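Local coordinates for protein interferon (Danio rerio, PDB 3PIV) that is a secreted type I interferon of antiviral defence that probably acts as a cytokine by binding cell-surface receptors, at residues Gly25-Pro36 and Glu138-His147. Numbering follows the deposited sequence.
Sequences GGKYADLETPFP and EQIRRVVKSH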
ATOM      1  N   GLY A  25      -7.722 -14.912   0.727  1.00 24.77           N
ATOM      2  CA  GLY A  25      -8.366 -15.270   1.972  1.00 23.25           C
ATOM      3  C   GLY A  25      -9.871 -15.220   1.879  1.00 29.99           C
ATOM      4  O   GLY A  25     -10.444 -15.242   0.795  1.00 29.99           O
ATOM      5  N   GLY A  26     -10.516 -15.151   3.036  1.00 36.75           N
ATOM      6  CA  GLY A  26     -11.964 -15.156   3.086  1.00 37.66           C
ATOM      7  C   GLY A  26     -12.529 -13.851   2.582  1.00 35.38           C
ATOM      8  O   GLY A  26     -11.858 -13.111   1.848  1.00 29.28           O
ATOM      9  N   LYS A  27     -13.774 -13.579   2.959  1.00 37.85           N
ATOM     10  CA  LYS A  27     -14.386 -12.296   2.674  1.00 36.89           C
ATOM     11  C   LYS A  27     -13.723 -11.254   3.572  1.00 34.81           C
ATOM     12  O   LYS A  27     -13.138 -11.598   4.608  1.00 31.35           O
ATOM     13  CB  LYS A  27     -15.898 -12.349   2.922  1.00 40.37           C
ATOM     14  CG  LYS A  27     -16.312 -11.940   4.333  1.00 45.68           C
ATOM     15  CD  LYS A  27     -16.482 -13.135   5.252  1.00 49.37           C
ATOM     16  CE  LYS A  27     -17.936 -13.584   5.303  1.00 57.54           C
ATOM     17  NZ  LYS A  27     -18.099 -14.868   6.043  1.00 62.70           N
ATOM     18  N   TYR A  28     -13.809  -9.987   3.183  1.00 26.19           N
ATOM     19  CA  TYR A  28     -13.135  -8.933   3.929  1.00 28.52           C
ATOM     20  C   TYR A  28     -13.816  -8.701   5.258  1.00 30.25           C
ATOM     21  O   TYR A  28     -15.043  -8.807   5.351  1.00 26.43           O
ATOM     22  CB  TYR A  28     -13.117  -7.616   3.145  1.00 25.92           C
ATOM     23  CG  TYR A  28     -12.098  -7.563   2.030  1.00 26.58           C
ATOM     24  CD1 TYR A  28     -10.761  -7.275   2.294  1.00 21.13           C
ATOM     25  CD2 TYR A  28     -12.473  -7.789   0.713  1.00 24.16           C
ATOM     26  CE1 TYR A  28      -9.831  -7.206   1.273  1.00 17.86           C
ATOM     27  CE2 TYR A  28     -11.553  -7.722  -0.311  1.00 23.91           C
ATOM     28  CZ  TYR A  28     -10.230  -7.438  -0.027  1.00 24.28           C
ATOM     29  OH  TYR A  28      -9.320  -7.379  -1.053  1.00 17.66           O
ATOM     30  N   ALA A  29     -13.013  -8.389   6.278  1.00 22.59           N
ATOM     31  CA  ALA A  29     -13.524  -7.934   7.563  1.00 24.08           C
ATOM     32  C   ALA A  29     -14.000  -6.477   7.463  1.00 28.40           C
ATOM     33  O   ALA A  29     -13.639  -5.756   6.532  1.00 24.19           O
ATOM     34  CB  ALA A  29     -12.463  -8.072   8.645  1.00 20.90           C
ATOM     35  N   ASP A  30     -14.823  -6.047   8.412  1.00 25.30           N
ATOM     36  CA  ASP A  30     -15.249  -4.652   8.440  1.00 30.62           C
ATOM     37  C   ASP A  30     -14.047  -3.758   8.745  1.00 32.76           C
ATOM     38  O   ASP A  30     -13.173  -4.122   9.543  1.00 33.08           O
ATOM     39  CB  ASP A  30     -16.348  -4.439   9.480  1.00 34.74           C
ATOM     40  CG  ASP A  30     -17.667  -5.067   9.073  1.00 36.54           C
ATOM     41  OD1 ASP A  30     -18.035  -4.995   7.880  1.00 29.71           O
ATOM     42  OD2 ASP A  30     -18.349  -5.628   9.950  1.00 42.77           O
ATOM     43  N   LEU A  31     -13.991  -2.596   8.105  1.00 26.67           N
ATOM     44  CA  LEU A  31     -12.896  -1.668   8.360  1.00 27.14           C
ATOM     45  C   LEU A  31     -13.083  -1.098   9.749  1.00 33.02           C
ATOM     46  O   LEU A  31     -13.929  -0.220   9.950  1.00 33.70           O
ATOM     47  CB  LEU A  31     -12.896  -0.528   7.338  1.00 29.56           C
ATOM     48  CG  LEU A  31     -11.585   0.224   7.040  1.00 32.16           C
ATOM     49  CD1 LEU A  31     -11.850   1.699   6.792  1.00 29.66           C
ATOM     50  CD2 LEU A  31     -10.556   0.062   8.134  1.00 27.77           C
ATOM     51  N   GLU A  32     -12.299  -1.594  10.705  1.00 27.91           N
ATOM     52  CA  GLU A  32     -12.371  -1.109  12.081  1.00 30.21           C
ATOM     53  C   GLU A  32     -11.009  -0.625  12.576  1.00 32.01           C
ATOM     54  O   GLU A  32     -10.730  -0.592  13.777  1.00 30.12           O
ATOM     55  CB  GLU A  32     -12.959  -2.191  12.995  1.00 34.36           C
ATOM     56  CG  GLU A  32     -14.478  -2.385  12.794  1.00 40.71           C
ATOM     57  CD  GLU A  32     -15.043  -3.604  13.523  1.00 54.47           C
ATOM     58  OE1 GLU A  32     -14.261  -4.354  14.159  1.00 51.94           O
ATOM     59  OE2 GLU A  32     -16.277  -3.814  13.449  1.00 55.29           O
ATOM     60  N   THR A  33     -10.170  -0.233  11.625  1.00 30.35           N
ATOM     61  CA  THR A  33      -8.810   0.216  11.904  1.00 29.01           C
ATOM     62  C   THR A  33      -8.563   1.572  11.237  1.00 27.58           C
ATOM     63  O   THR A  33      -9.089   1.847  10.159  1.00 24.37           O
ATOM     64  CB  THR A  33      -7.791  -0.819  11.377  1.00 27.50           C
ATOM     65  OG1 THR A  33      -8.012  -2.080  12.023  1.00 25.10           O
ATOM     66  CG2 THR A  33      -6.349  -0.359  11.607  1.00 22.91           C
ATOM     67  N   PRO A  34      -7.760   2.423  11.885  1.00 28.95           N
ATOM     68  CA  PRO A  34      -7.409   3.753  11.374  1.00 31.35           C
ATOM     69  C   PRO A  34      -6.827   3.723   9.958  1.00 27.49           C
ATOM     70  O   PRO A  34      -6.116   2.785   9.585  1.00 23.05           O
ATOM     71  CB  PRO A  34      -6.347   4.230  12.364  1.00 29.98           C
ATOM     72  CG  PRO A  34      -6.688   3.517  13.637  1.00 29.18           C
ATOM     73  CD  PRO A  34      -7.197   2.177  13.225  1.00 27.75           C
ATOM     74  N   PHE A  35      -7.130   4.762   9.192  1.00 23.21           N
ATOM     75  CA  PHE A  35      -6.724   4.875   7.800  1.00 18.44           C
ATOM     76  C   PHE A  35      -6.471   6.352   7.514  1.00 21.26           C
ATOM     77  O   PHE A  35      -7.295   7.198   7.869  1.00 24.12           O
ATOM     78  CB  PHE A  35      -7.834   4.344   6.872  1.00 21.79           C
ATOM     79  CG  PHE A  35      -7.529   4.531   5.413  1.00 21.75           C
ATOM     80  CD1 PHE A  35      -6.649   3.676   4.763  1.00 17.51           C
ATOM     81  CD2 PHE A  35      -8.066   5.588   4.709  1.00 21.95           C
ATOM     82  CE1 PHE A  35      -6.335   3.858   3.442  1.00 17.18           C
ATOM     83  CE2 PHE A  35      -7.747   5.772   3.375  1.00 22.83           C
ATOM     84  CZ  PHE A  35      -6.887   4.903   2.745  1.00 17.69           C
ATOM     85  N   PRO A  36      -5.339   6.680   6.869  1.00 20.00           N
ATOM     86  CA  PRO A  36      -5.039   8.110   6.731  1.00 23.03           C
ATOM     87  C   PRO A  36      -5.745   8.806   5.551  1.00 17.75           C
ATOM     88  O   PRO A  36      -5.077   9.337   4.678  1.00 18.03           O
ATOM     89  CB  PRO A  36      -3.516   8.123   6.532  1.00 16.35           C
ATOM     90  CG  PRO A  36      -3.236   6.818   5.794  1.00 17.04           C
ATOM     91  CD  PRO A  36      -4.308   5.829   6.247  1.00 15.99           C
ATOM     92  N   GLU A 138      -6.718  -9.617   9.392  1.00 21.26           N
ATOM     93  CA  GLU A 138      -7.856  -9.254   8.558  1.00 23.33           C
ATOM     94  C   GLU A 138      -8.115  -7.749   8.569  1.00 20.21           C
ATOM     95  O   GLU A 138      -8.557  -7.189   7.566  1.00 22.43           O
ATOM     96  CB  GLU A 138      -9.097 -10.047   8.958  1.00 23.60           C
ATOM     97  CG  GLU A 138      -8.996 -11.517   8.623  1.00 21.87           C
ATOM     98  CD  GLU A 138      -8.983 -11.784   7.119  1.00 28.00           C
ATOM     99  OE1 GLU A 138      -9.279 -10.852   6.334  1.00 26.42           O
ATOM    100  OE2 GLU A 138      -8.694 -12.933   6.719  1.00 24.79           O
ATOM    101  N   GLN A 139      -7.815  -7.093   9.683  1.00 17.82           N
ATOM    102  CA  GLN A 139      -7.860  -5.639   9.699  1.00 20.33           C
ATOM    103  C   GLN A 139      -6.801  -5.090   8.749  1.00 21.57           C
ATOM    104  O   GLN A 139      -7.098  -4.232   7.925  1.00 19.42           O
ATOM    105  CB  GLN A 139      -7.647  -5.086  11.098  1.00 18.73           C
ATOM    106  CG  GLN A 139      -8.862  -5.238  11.970  1.00 24.24           C
ATOM    107  CD  GLN A 139     -10.088  -4.609  11.331  1.00 27.66           C
ATOM    108  OE1 GLN A 139     -10.173  -3.385  11.210  1.00 29.56           O
ATOM    109  NE2 GLN A 139     -11.046  -5.444  10.928  1.00 20.10           N
ATOM    110  N   ILE A 140      -5.568  -5.585   8.854  1.00 18.91           N
ATOM    111  CA  ILE A 140      -4.513  -5.117   7.962  1.00 15.70           C
ATOM    112  C   ILE A 140      -4.920  -5.304   6.491  1.00 15.95           C
ATOM    113  O   ILE A 140      -4.785  -4.391   5.677  1.00 14.82           O
ATOM    114  CB  ILE A 140      -3.143  -5.793   8.258  1.00 17.47           C
ATOM    115  CG1 ILE A 140      -2.369  -4.998   9.315  1.00 17.60           C
ATOM    116  CG2 ILE A 140      -2.293  -5.875   6.996  1.00 11.48           C
ATOM    117  CD1 ILE A 140      -3.170  -4.544  10.501  1.00 17.71           C
ATOM    118  N   ARG A 141      -5.439  -6.482   6.168  1.00 13.48           N
ATOM    119  CA  ARG A 141      -5.902  -6.780   4.826  1.00 15.46           C
ATOM    120  C   ARG A 141      -7.015  -5.810   4.368  1.00 18.89           C
ATOM    121  O   ARG A 141      -6.984  -5.283   3.246  1.00 16.49           O
ATOM    122  CB  ARG A 141      -6.374  -8.228   4.777  1.00 13.42           C
ATOM    123  CG  ARG A 141      -6.905  -8.673   3.455  1.00 17.37           C
ATOM    124  CD  ARG A 141      -7.104 -10.167   3.469  1.00 21.71           C
ATOM    125  NE  ARG A 141      -7.776 -10.638   2.271  1.00 28.11           N
ATOM    126  CZ  ARG A 141      -8.967 -11.223   2.266  1.00 23.96           C
ATOM    127  NH1 ARG A 141      -9.613 -11.414   3.404  1.00 25.84           N
ATOM    128  NH2 ARG A 141      -9.498 -11.632   1.123  1.00 23.93           N
ATOM    129  N   ARG A 142      -7.992  -5.565   5.232  1.00 14.69           N
ATOM    130  CA  ARG A 142      -9.052  -4.616   4.878  1.00 17.14           C
ATOM    131  C   ARG A 142      -8.457  -3.217   4.662  1.00 19.16           C
ATOM    132  O   ARG A 142      -8.827  -2.533   3.713  1.00 17.77           O
ATOM    133  CB  ARG A 142     -10.151  -4.576   5.935  1.00 18.09           C
ATOM    134  CG  ARG A 142     -11.284  -3.551   5.635  1.00 22.99           C
ATOM    135  CD  ARG A 142     -11.904  -3.772   4.263  1.00 22.71           C
ATOM    136  NE  ARG A 142     -12.879  -2.742   3.887  1.00 26.67           N
ATOM    137  CZ  ARG A 142     -12.562  -1.568   3.342  1.00 27.71           C
ATOM    138  NH1 ARG A 142     -11.290  -1.258   3.116  1.00 23.67           N
ATOM    139  NH2 ARG A 142     -13.515  -0.693   3.029  1.00 32.21           N
ATOM    140  N   VAL A 143      -7.513  -2.819   5.517  1.00 15.31           N
ATOM    141  CA  VAL A 143      -6.855  -1.511   5.405  1.00 15.81           C
ATOM    142  C   VAL A 143      -6.091  -1.365   4.083  1.00 15.13           C
ATOM    143  O   VAL A 143      -6.194  -0.344   3.414  1.00 12.76           O
ATOM    144  CB  VAL A 143      -5.898  -1.222   6.595  1.00 16.68           C
ATOM    145  CG1 VAL A 143      -4.916  -0.105   6.248  1.00 15.01           C
ATOM    146  CG2 VAL A 143      -6.693  -0.860   7.849  1.00 22.13           C
ATOM    147  N   VAL A 144      -5.347  -2.402   3.707  1.00 13.85           N
ATOM    148  CA  VAL A 144      -4.580  -2.395   2.461  1.00 12.68           C
ATOM    149  C   VAL A 144      -5.502  -2.249   1.247  1.00 13.31           C
ATOM    150  O   VAL A 144      -5.159  -1.577   0.271  1.00 12.30           O
ATOM    151  CB  VAL A 144      -3.731  -3.672   2.321  1.00 12.29           C
ATOM    152  CG1 VAL A 144      -3.201  -3.824   0.899  1.00 14.50           C
ATOM    153  CG2 VAL A 144      -2.585  -3.637   3.311  1.00 11.92           C
ATOM    154  N   LYS A 145      -6.669  -2.884   1.313  1.00 13.29           N
ATOM    155  CA  LYS A 145      -7.697  -2.691   0.287  1.00 17.05           C
ATOM    156  C   LYS A 145      -8.005  -1.208   0.127  1.00 14.06           C
ATOM    157  O   LYS A 145      -8.049  -0.695  -0.982  1.00 13.44           O
ATOM    158  CB  LYS A 145      -8.978  -3.452   0.626  1.00 12.47           C
ATOM    159  CG  LYS A 145     -10.086  -3.284  -0.438  1.00 21.69           C
ATOM    160  CD  LYS A 145     -11.382  -3.966  -0.022  1.00 22.70           C
ATOM    161  CE  LYS A 145     -12.394  -4.005  -1.159  1.00 24.76           C
ATOM    162  NZ  LYS A 145     -13.602  -4.783  -0.773  1.00 27.50           N
ATOM    163  N   SER A 146      -8.203  -0.515   1.244  1.00 16.71           N
ATOM    164  CA  SER A 146      -8.456   0.921   1.179  1.00 15.97           C
ATOM    165  C   SER A 146      -7.301   1.732   0.576  1.00 15.02           C
ATOM    166  O   SER A 146      -7.533   2.695  -0.138  1.00 14.08           O
ATOM    167  CB  SER A 146      -8.864   1.475   2.542  1.00 17.77           C
ATOM    168  OG  SER A 146     -10.250   1.252   2.751  1.00 25.86           O
ATOM    169  N   HIS A 147      -6.058   1.355   0.861  1.00 16.03           N
ATOM    170  CA  HIS A 147      -4.927   2.061   0.261  1.00 12.43           C
ATOM    171  C   HIS A 147      -4.972   1.864  -1.246  1.00 11.16           C
ATOM    172  O   HIS A 147      -4.768   2.801  -2.020  1.00 11.82           O
ATOM    173  CB  HIS A 147      -3.591   1.518   0.790  1.00 12.00           C
ATOM    174  CG  HIS A 147      -3.243   1.991   2.166  1.00 14.89           C
ATOM    175  ND1 HIS A 147      -2.690   3.228   2.411  1.00 12.86           N
ATOM    176  CD2 HIS A 147      -3.367   1.386   3.372  1.00 14.05           C
ATOM    177  CE1 HIS A 147      -2.499   3.372   3.710  1.00 14.16           C
ATOM    178  NE2 HIS A 147      -2.891   2.264   4.313  1.00 12.10           N
TER
HETATM  179  O   HOH W   1     -10.314  -8.452   5.766  1.00 22.02           O
HETATM  180  O   HOH W   2     -15.346  -3.627   4.640  1.00 34.72           O
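In the helical bundle of this type I interferon, the first part of the AB loop, between helix A (10-23) and the short helix 37-44, crosses the last helix, 134-158, with Tyr-28 held between Arg-141 and Lys-145. The aliphatic CD of Lys-145 sits over the centre of the ring, 3.7 Å from the Tyr-28 centroid, while the Arg-141 guanidinium lies almost flat on the opposite face (planes at 15°) in a cation-pi stack. Arg-141 reaches there extended from CG to NE, CG anti to its backbone N (chi1 179°), and both terminal nitrogens donate to the single acceptor Gly-26 O, NH2 at 2.9 Å and NH1 at a poorer angle. NH1 also forms a salt bridge with Glu-138 OE1, and NH2 bonds Leu-21 O of helix 10-23, which fixes the rotation of the guanidinium. A water links Ala-29 N to Glu-138 O and OE1, while Glu-138 OE2 is hydrogen-bonded to Trp-77 NE1. Midway, the Gln-139 side chain folds at chi2 (-55°), and its amide bonds the loop through both N and O. NE2 donates nearly straight to Asp-30 O at 2.9 Å. OE1 receives Glu-32 N (2.8 Å) and Thr-33 OG1 (2.7 Å), each in the carbonyl plane on a lone pair. Beside it Val-143 CG2 packs on Thr-33 CB, and Leu-31 CB covers one face of the Arg-142 guanidinium, whose NH1 bonds Ser-146 OG. Near helix 37-44, Ser-146 CB lies over one face of Phe-35. The buried His-147 is hydrogen-bonded to His-119 and Tyr-40, and the Phe-35 edge meets its imidazole in a T-shaped pair, with CE1 of Phe-35 poised over the centre of the His-147 ring.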